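Local coordinates for uncharacterized protein (Bacteroides fragilis, PDB 3NNG) that is of unknown function but folds as an F5/8 type C (discoidin-like) domain that binds a calcium ion and, as in relatives, may recognise carbohydrate or another ligand, at residues F77-Q82 / T149-I154; N90-E95 / F115-G120. The protein carries 1 engineered substitution. All blocks are in the same frame, centred on the assembly; numbering follows the deposited sequence.

Contact 1 (F77-Q82 / T149-I154); sequences FSVTKQ and TGFAEI. With CA (calcium ion), chain C.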
ATOM      1  N   PHE A  77       0.855   6.904  -4.592  1.00 18.11           N
ATOM      2  CA  PHE A  77       0.716   6.404  -3.242  1.00 11.58           C
ATOM      3  C   PHE A  77       2.071   6.470  -2.549  1.00 20.51           C
ATOM      4  O   PHE A  77       3.093   6.789  -3.170  1.00 16.32           O
ATOM      5  CB  PHE A  77       0.174   4.969  -3.257  1.00 10.36           C
ATOM      6  CG  PHE A  77       1.150   3.970  -3.780  1.00 16.90           C
ATOM      7  CD1 PHE A  77       1.323   3.798  -5.148  1.00 26.69           C
ATOM      8  CD2 PHE A  77       1.910   3.214  -2.912  1.00 17.19           C
ATOM      9  CE1 PHE A  77       2.238   2.876  -5.637  1.00 22.62           C
ATOM     10  CE2 PHE A  77       2.832   2.301  -3.382  1.00 16.30           C
ATOM     11  CZ  PHE A  77       2.993   2.125  -4.752  1.00 26.40           C
ATOM     12  N   SER A  78       2.078   6.167  -1.259  1.00 19.15           N
ATOM     13  CA  SER A  78       3.311   6.164  -0.498  1.00 20.36           C
ATOM     14  C   SER A  78       3.273   5.077   0.548  1.00 22.33           C
ATOM     15  O   SER A  78       2.208   4.763   1.097  1.00 23.24           O
ATOM     16  CB  SER A  78       3.520   7.514   0.187  1.00 15.54           C
ATOM     17  OG  SER A  78       2.646   7.640   1.294  1.00 16.49           O
ATOM     18  N   VAL A  79       4.450   4.522   0.830  1.00 18.65           N
ATOM     19  CA  VAL A  79       4.603   3.495   1.845  1.00 10.59           C
ATOM     20  C   VAL A  79       5.800   3.854   2.727  1.00 18.28           C
ATOM     21  O   VAL A  79       6.685   4.607   2.307  1.00 16.39           O
ATOM     22  CB  VAL A  79       4.764   2.086   1.200  1.00  8.63           C
ATOM     23  CG1 VAL A  79       3.502   1.714   0.420  1.00  6.47           C
ATOM     24  CG2 VAL A  79       5.977   2.033   0.267  1.00  8.55           C
ATOM     25  N   THR A  80       5.805   3.340   3.955  1.00 18.63           N
ATOM     26  CA  THR A  80       6.928   3.507   4.879  1.00 17.53           C
ATOM     27  C   THR A  80       7.622   2.164   5.097  1.00 14.14           C
ATOM     28  O   THR A  80       7.227   1.152   4.512  1.00 16.18           O
ATOM     29  CB  THR A  80       6.447   4.015   6.255  1.00 17.05           C
ATOM     30  OG1 THR A  80       5.546   3.056   6.827  1.00 19.97           O
ATOM     31  CG2 THR A  80       5.717   5.375   6.115  1.00 17.75           C
ATOM     32  N   LYS A  81       8.663   2.151   5.927  1.00 10.53           N
ATOM     33  CA  LYS A  81       9.162   0.885   6.447  1.00 15.67           C
ATOM     34  C   LYS A  81       8.012   0.116   7.103  1.00 16.25           C
ATOM     35  O   LYS A  81       6.984   0.698   7.456  1.00 19.67           O
ATOM     36  CB  LYS A  81      10.232   1.144   7.512  1.00 14.85           C
ATOM     37  CG  LYS A  81       9.700   1.949   8.709  1.00 11.41           C
ATOM     38  CD  LYS A  81      10.715   1.918   9.852  1.00 22.05           C
ATOM     39  CE  LYS A  81      10.218   2.720  11.045  1.00 26.92           C
ATOM     40  NZ  LYS A  81      11.183   2.687  12.169  1.00 26.59           N
ATOM     41  N   GLN A  82       8.179  -1.191   7.265  1.00 18.82           N
ATOM     42  CA  GLN A  82       7.389  -1.928   8.247  1.00 16.16           C
ATOM     43  C   GLN A  82       8.180  -1.869   9.546  1.00 17.48           C
ATOM     44  O   GLN A  82       9.411  -1.730   9.527  1.00 12.53           O
ATOM     45  CB  GLN A  82       7.166  -3.390   7.827  1.00 15.67           C
ATOM     46  CG  GLN A  82       8.421  -4.161   7.422  1.00 17.98           C
ATOM     47  CD  GLN A  82       9.262  -4.604   8.618  1.00 25.70           C
ATOM     48  OE1 GLN A  82       8.729  -4.970   9.666  1.00 22.96           O
ATOM     49  NE2 GLN A  82      10.586  -4.583   8.453  1.00 15.96           N
ATOM     50  N   THR A 149       7.383  -9.409   4.239  1.00 20.10           N
ATOM     51  CA  THR A 149       7.406  -7.962   4.085  1.00 15.75           C
ATOM     52  C   THR A 149       6.119  -7.340   4.644  1.00 20.05           C
ATOM     53  O   THR A 149       5.259  -8.039   5.199  1.00 16.47           O
ATOM     54  CB  THR A 149       7.661  -7.554   2.585  1.00 21.85           C
ATOM     55  OG1 THR A 149       7.968  -6.156   2.488  1.00 19.48           O
ATOM     56  CG2 THR A 149       6.451  -7.868   1.699  1.00 16.68           C
ATOM     57  N   GLY A 150       5.989  -6.026   4.492  1.00 19.89           N
ATOM     58  CA  GLY A 150       4.812  -5.311   4.950  1.00 22.11           C
ATOM     59  C   GLY A 150       5.099  -3.824   4.933  1.00 20.90           C
ATOM     60  O   GLY A 150       6.065  -3.394   4.313  1.00 19.88           O
ATOM     61  N   PHE A 151       4.271  -3.040   5.615  1.00 14.66           N
ATOM     62  CA  PHE A 151       4.534  -1.611   5.750  1.00 12.13           C
ATOM     63  C   PHE A 151       3.677  -1.009   6.849  1.00 19.41           C
ATOM     64  O   PHE A 151       2.591  -1.507   7.136  1.00 16.79           O
ATOM     65  CB  PHE A 151       4.369  -0.857   4.421  1.00 10.54           C
ATOM     66  CG  PHE A 151       3.146  -1.261   3.622  1.00 16.87           C
ATOM     67  CD1 PHE A 151       3.284  -1.904   2.399  1.00 17.41           C
ATOM     68  CD2 PHE A 151       1.864  -0.963   4.076  1.00  6.91           C
ATOM     69  CE1 PHE A 151       2.166  -2.270   1.652  1.00 19.80           C
ATOM     70  CE2 PHE A 151       0.747  -1.317   3.346  1.00  8.58           C
ATOM     71  CZ  PHE A 151       0.890  -1.984   2.124  1.00 14.83           C
ATOM     72  N   ALA A 152       4.185   0.045   7.482  1.00 15.09           N
ATOM     73  CA  ALA A 152       3.555   0.567   8.685  1.00 16.91           C
ATOM     74  C   ALA A 152       2.494   1.572   8.322  1.00 16.51           C
ATOM     75  O   ALA A 152       1.494   1.697   9.006  1.00 11.79           O
ATOM     76  CB  ALA A 152       4.580   1.182   9.605  1.00 17.98           C
ATOM     77  N   GLU A 153       2.710   2.275   7.222  1.00 15.66           N
ATOM     78  CA  GLU A 153       1.775   3.290   6.784  1.00 13.06           C
ATOM     79  C   GLU A 153       1.751   3.348   5.275  1.00 16.37           C
ATOM     80  O   GLU A 153       2.790   3.514   4.648  1.00 13.43           O
ATOM     81  CB  GLU A 153       2.193   4.652   7.343  1.00 18.20           C
ATOM     82  CG  GLU A 153       1.789   4.823   8.795  1.00 27.56           C
ATOM     83  CD  GLU A 153       0.275   4.798   8.947  1.00 28.84           C
ATOM     84  OE1 GLU A 153      -0.399   5.599   8.271  1.00 32.36           O
ATOM     85  OE2 GLU A 153      -0.239   3.982   9.727  1.00 23.42           O
ATOM     86  N   ILE A 154       0.561   3.200   4.703  1.00 17.42           N
ATOM     87  CA  ILE A 154       0.348   3.466   3.293  1.00 18.58           C
ATOM     88  C   ILE A 154      -0.687   4.575   3.125  1.00 19.49           C
ATOM     89  O   ILE A 154      -1.643   4.668   3.894  1.00 12.28           O
ATOM     90  CB  ILE A 154      -0.138   2.231   2.542  1.00 21.77           C
ATOM     91  CG1 ILE A 154      -0.167   2.527   1.038  1.00 15.28           C
ATOM     92  CG2 ILE A 154      -1.528   1.784   3.072  1.00 10.00           C
ATOM     93  CD1 ILE A 154      -0.312   1.277   0.185  1.00 21.86           C
TER
HETATM   94 CA    CA C 402       0.569   1.971  11.253  1.00 22.95          CA
HETATM   95  O   HOH W   1       2.792   6.412   3.705  1.00 14.39           O
HETATM   96  O   HOH W   2       8.220  -1.544   4.076  1.00 13.68           O

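Contact 2 (N90-E95 / F115-G120); sequences NLRSAE and FRNFKG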
ATOM      1  N   ASN A  90      11.648  -4.572   4.775  1.00 15.37           N
ATOM      2  CA  ASN A  90      10.936  -3.451   4.172  1.00 16.64           C
ATOM      3  C   ASN A  90      10.662  -3.749   2.693  1.00 15.15           C
ATOM      4  O   ASN A  90      11.424  -4.471   2.052  1.00 17.71           O
ATOM      5  CB  ASN A  90      11.742  -2.160   4.294  1.00 20.50           C
ATOM      6  CG  ASN A  90      11.880  -1.684   5.725  1.00 17.84           C
ATOM      7  OD1 ASN A  90      12.739  -0.853   6.020  1.00 25.53           O
ATOM      8  ND2 ASN A  90      11.032  -2.197   6.623  1.00 11.55           N
ATOM      9  N   LEU A  91       9.586  -3.172   2.167  1.00 18.75           N
ATOM     10  CA  LEU A  91       9.151  -3.392   0.788  1.00 18.83           C
ATOM     11  C   LEU A  91      10.197  -2.883  -0.198  1.00 20.21           C
ATOM     12  O   LEU A  91      10.675  -1.763  -0.075  1.00 19.78           O
ATOM     13  CB  LEU A  91       7.849  -2.639   0.536  1.00 17.24           C
ATOM     14  CG  LEU A  91       6.721  -3.197  -0.337  1.00 25.49           C
ATOM     15  CD1 LEU A  91       5.963  -2.038  -0.979  1.00 14.18           C
ATOM     16  CD2 LEU A  91       7.171  -4.206  -1.376  1.00 19.66           C
ATOM     17  N   ARG A  92      10.506  -3.695  -1.200  1.00 17.21           N
ATOM     18  CA  ARG A  92      11.533  -3.390  -2.184  1.00 23.96           C
ATOM     19  C   ARG A  92      10.902  -3.096  -3.555  1.00 26.04           C
ATOM     20  O   ARG A  92      11.267  -2.126  -4.228  1.00 21.13           O
ATOM     21  CB  ARG A  92      12.458  -4.597  -2.313  1.00 24.11           C
ATOM     22  CG  ARG A  92      13.913  -4.304  -2.262  1.00 45.06           C
ATOM     23  CD  ARG A  92      14.305  -3.225  -3.233  1.00 53.35           C
ATOM     24  NE  ARG A  92      14.899  -2.120  -2.497  1.00 63.01           N
ATOM     25  CZ  ARG A  92      15.958  -2.243  -1.706  1.00 60.29           C
ATOM     26  NH1 ARG A  92      16.550  -3.421  -1.561  1.00 65.89           N
ATOM     27  NH2 ARG A  92      16.426  -1.182  -1.063  1.00 54.01           N
ATOM     28  N   SER A  93       9.972  -3.947  -3.978  1.00 15.18           N
ATOM     29  CA  SER A  93       9.286  -3.738  -5.255  1.00 25.15           C
ATOM     30  C   SER A  93       7.833  -4.215  -5.221  1.00 26.08           C
ATOM     31  O   SER A  93       7.499  -5.186  -4.539  1.00 25.80           O
ATOM     32  CB  SER A  93      10.044  -4.433  -6.396  1.00 24.31           C
ATOM     33  OG  SER A  93      10.149  -5.829  -6.159  1.00 27.24           O
ATOM     34  N   ALA A  94       6.969  -3.536  -5.964  1.00 19.14           N
ATOM     35  CA  ALA A  94       5.551  -3.877  -5.948  1.00 22.56           C
ATOM     36  C   ALA A  94       4.920  -3.578  -7.277  1.00 22.56           C
ATOM     37  O   ALA A  94       5.465  -2.817  -8.082  1.00 18.99           O
ATOM     38  CB  ALA A  94       4.806  -3.099  -4.846  1.00 10.97           C
ATOM     39  N   GLU A  95       3.754  -4.175  -7.474  1.00 20.49           N
ATOM     40  CA  GLU A  95       2.906  -3.913  -8.618  1.00 26.10           C
ATOM     41  C   GLU A  95       1.538  -3.478  -8.099  1.00 22.97           C
ATOM     42  O   GLU A  95       1.084  -3.950  -7.056  1.00 25.25           O
ATOM     43  CB  GLU A  95       2.775  -5.174  -9.460  1.00 31.34           C
ATOM     44  CG  GLU A  95       2.223  -4.939 -10.840  1.00 53.38           C
ATOM     45  CD  GLU A  95       3.128  -5.497 -11.923  1.00 66.26           C
ATOM     46  OE1 GLU A  95       3.910  -6.431 -11.620  1.00 62.06           O
ATOM     47  OE2 GLU A  95       3.054  -5.001 -13.071  1.00 70.05           O
ATOM     48  N   PHE A 115      11.480   0.654  -4.527  1.00 16.97           N
ATOM     49  CA  PHE A 115      11.749   1.550  -3.408  1.00 21.25           C
ATOM     50  C   PHE A 115      13.191   1.409  -2.959  1.00 26.66           C
ATOM     51  O   PHE A 115      13.760   0.329  -3.047  1.00 27.68           O
ATOM     52  CB  PHE A 115      10.799   1.242  -2.244  1.00 18.34           C
ATOM     53  CG  PHE A 115       9.354   1.375  -2.618  1.00 27.00           C
ATOM     54  CD1 PHE A 115       8.750   2.626  -2.674  1.00 19.91           C
ATOM     55  CD2 PHE A 115       8.612   0.262  -2.971  1.00 19.87           C
ATOM     56  CE1 PHE A 115       7.439   2.747  -3.053  1.00 23.87           C
ATOM     57  CE2 PHE A 115       7.286   0.389  -3.352  1.00 19.81           C
ATOM     58  CZ  PHE A 115       6.703   1.623  -3.387  1.00 21.74           C
ATOM     59  N   ARG A 116      13.779   2.501  -2.481  1.00 29.59           N
ATOM     60  CA  ARG A 116      15.123   2.454  -1.908  1.00 27.70           C
ATOM     61  C   ARG A 116      15.033   2.162  -0.416  1.00 23.98           C
ATOM     62  O   ARG A 116      13.943   2.024   0.139  1.00 26.48           O
ATOM     63  CB  ARG A 116      15.851   3.787  -2.097  1.00 33.10           C
ATOM     64  CG  ARG A 116      15.491   4.554  -3.358  1.00 47.59           C
ATOM     65  CD  ARG A 116      16.606   5.528  -3.734  1.00 58.20           C
ATOM     66  NE  ARG A 116      16.135   6.692  -4.486  1.00 68.10           N
ATOM     67  CZ  ARG A 116      15.474   6.638  -5.641  1.00 71.95           C
ATOM     68  NH1 ARG A 116      15.179   5.467  -6.196  1.00 72.57           N
ATOM     69  NH2 ARG A 116      15.099   7.761  -6.241  1.00 67.41           N
ATOM     70  N   ASN A 117      16.183   2.086   0.238  1.00 23.88           N
ATOM     71  CA  ASN A 117      16.206   1.971   1.688  1.00 22.69           C
ATOM     72  C   ASN A 117      15.456   3.125   2.338  1.00 27.21           C
ATOM     73  O   ASN A 117      15.687   4.296   2.021  1.00 25.56           O
ATOM     74  CB  ASN A 117      17.639   1.896   2.203  1.00 25.03           C
ATOM     75  CG  ASN A 117      18.333   0.617   1.778  1.00 32.47           C
ATOM     76  OD1 ASN A 117      17.706  -0.281   1.211  1.00 29.99           O
ATOM     77  ND2 ASN A 117      19.630   0.528   2.045  1.00 37.33           N
ATOM     78  N   PHE A 118      14.542   2.785   3.238  1.00 16.22           N
ATOM     79  CA  PHE A 118      13.764   3.789   3.933  1.00 21.85           C
ATOM     80  C   PHE A 118      14.630   4.547   4.941  1.00 21.92           C
ATOM     81  O   PHE A 118      15.598   4.005   5.467  1.00 23.55           O
ATOM     82  CB  PHE A 118      12.559   3.139   4.617  1.00 18.60           C
ATOM     83  CG  PHE A 118      11.550   2.592   3.645  1.00 17.07           C
ATOM     84  CD1 PHE A 118      10.522   3.398   3.166  1.00 16.49           C
ATOM     85  CD2 PHE A 118      11.654   1.291   3.178  1.00 16.72           C
ATOM     86  CE1 PHE A 118       9.600   2.901   2.250  1.00 18.19           C
ATOM     87  CE2 PHE A 118      10.740   0.793   2.268  1.00 22.84           C
ATOM     88  CZ  PHE A 118       9.711   1.607   1.795  1.00 19.89           C
ATOM     89  N   LYS A 119      14.281   5.803   5.188  1.00 18.29           N
ATOM     90  CA  LYS A 119      14.949   6.590   6.215  1.00 21.04           C
ATOM     91  C   LYS A 119      14.012   6.869   7.381  1.00 22.43           C
ATOM     92  O   LYS A 119      13.025   7.581   7.233  1.00 23.04           O
ATOM     93  CB  LYS A 119      15.491   7.879   5.611  1.00 27.16           C
ATOM     94  CG  LYS A 119      16.746   7.631   4.770  1.00 34.64           C
ATOM     95  CD  LYS A 119      16.606   8.174   3.370  1.00 39.31           C
ATOM     96  CE  LYS A 119      17.384   7.327   2.363  1.00 39.73           C
ATOM     97  NZ  LYS A 119      18.734   6.970   2.878  1.00 38.37           N
ATOM     98  N   GLY A 120      14.316   6.280   8.531  1.00 18.64           N
ATOM     99  CA  GLY A 120      13.458   6.379   9.702  1.00 15.33           C
ATOM    100  C   GLY A 120      12.006   6.143   9.334  1.00 22.82           C
ATOM    101  O   GLY A 120      11.677   5.126   8.721  1.00 23.42           O
TER
HETATM  102  O   HOH W   3      13.276  -0.834   0.060  1.00 22.60           O

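Contact 1 (F77-Q82 / T149-I154)
Thr80 turns OG1 into the position between its backbone N and carbonyl carbon (chi1 61°), which brings the hydroxyl to Glu153 N, 3.0 Å from OG1, in a weak, bent hydrogen bond. The same hydroxyl gives its proton to its neighbour, Lys81 O. That carbonyl also accepts Ala152 N at 2.9 Å, so two donors grip one oxygen. Thr80 also takes the other backbone polar atom of Glu153: Thr80 N makes a weak bond to Glu153 O, and Thr80 CG2 lies alongside Glu153 CB.

Farther back, Val79 and Ile154 form a non-hydrogen-bonded antiparallel pair, with Val79 CA directing its hydrogen at Glu153 O and Ile154 CA doing the same to Ser78 O. Ile154 CG1 runs anti to its backbone N (chi1 -173°) and meets Val79 CG1 at 3.8 Å, the two side chains pointing the same way. Val79 CG1 also sits over one face of the Phe151 ring, near its rim, 4.1 Å from Phe151 CD1. Two waters bridge the segments: one joins Ser78 OG, also hydrogen-bonded to Tyr157 OH, to Glu153 O; the other gives its protons to Thr80 O and Gly150 O.

The turn held in this way presents two calcium ligands, Ala152 O at 2.5 Å from the ion and Glu153 OE2; Leu41, Asp44, Glu46 and Thr49 complete the site. Glu153 OE1 forms a salt bridge with Arg19, which should help to orient the carboxylate. Strand 71-79 thus meets the interrupted strand 148-159 at the calcium site of a discoidin-like beta-sandwich.

Contact 2 (N90-E95 / F115-G120)
Arg92 and Phe115 join two loops just beyond the paired strands 93-100 and 107-114; on the side of strand 124-144, Arg92 makes a classic beta bulge with Ser93, both facing Thr144.

The direct hydrogen bonds between the segments all involve Arg92. Its carbonyl O accepts Phe115 N at 2.8 Å, and its side chain, bent at chi2 and chi3, folds back so that NE gives a nearly straight bond (171°) to Phe115 O, in the guanidinium plane. The backbone of Phe115 is therefore held at both N and O by Arg92. Farther out, Arg92 NH2 reaches Asn117 OD1, also 2.8 Å away but in a more bent bond, with the oxygen tilted from the guanidinium plane; the amide and guanidinium planes differ by 26°.

One apolar contact lies on the inner side. Leu91 CD1 rests against Phe115 CE2 at 3.6 Å, and this buried phenyl continues inward to touch Phe77 and Val79 of strand 71-79.

At the outer end the ring of Phe118 packs against Asn90, Phe118 CD2 meeting Asn90 CB at 3.6 Å. The edge of the same ring faces a backbone oxygen, with Phe118 CE2 3.5 Å from Leu91 O.

How the contacts relate
Contact 2 is nested within the loop that contact 1 closes: along the chain come 77-82, 90-95, 115-120 and then 149-154. Their centres lie 8 Å apart, and both reach the same antiparallel sheet, in which strands 71-79 and 93-100 each pair with strand 124-144. They also touch directly, with Phe118 CE1 3.4 Å from Val79 O. Contact 2 is farther from the metal, the side chain of Asn90 being about 12 Å from the ion. Together they join the loops at this end of the domain to the sheet, contact 1 alone supplying calcium ligands; in relatives, loops at one end of this sandwich often bind ligands, though no ligand other than calcium is established here.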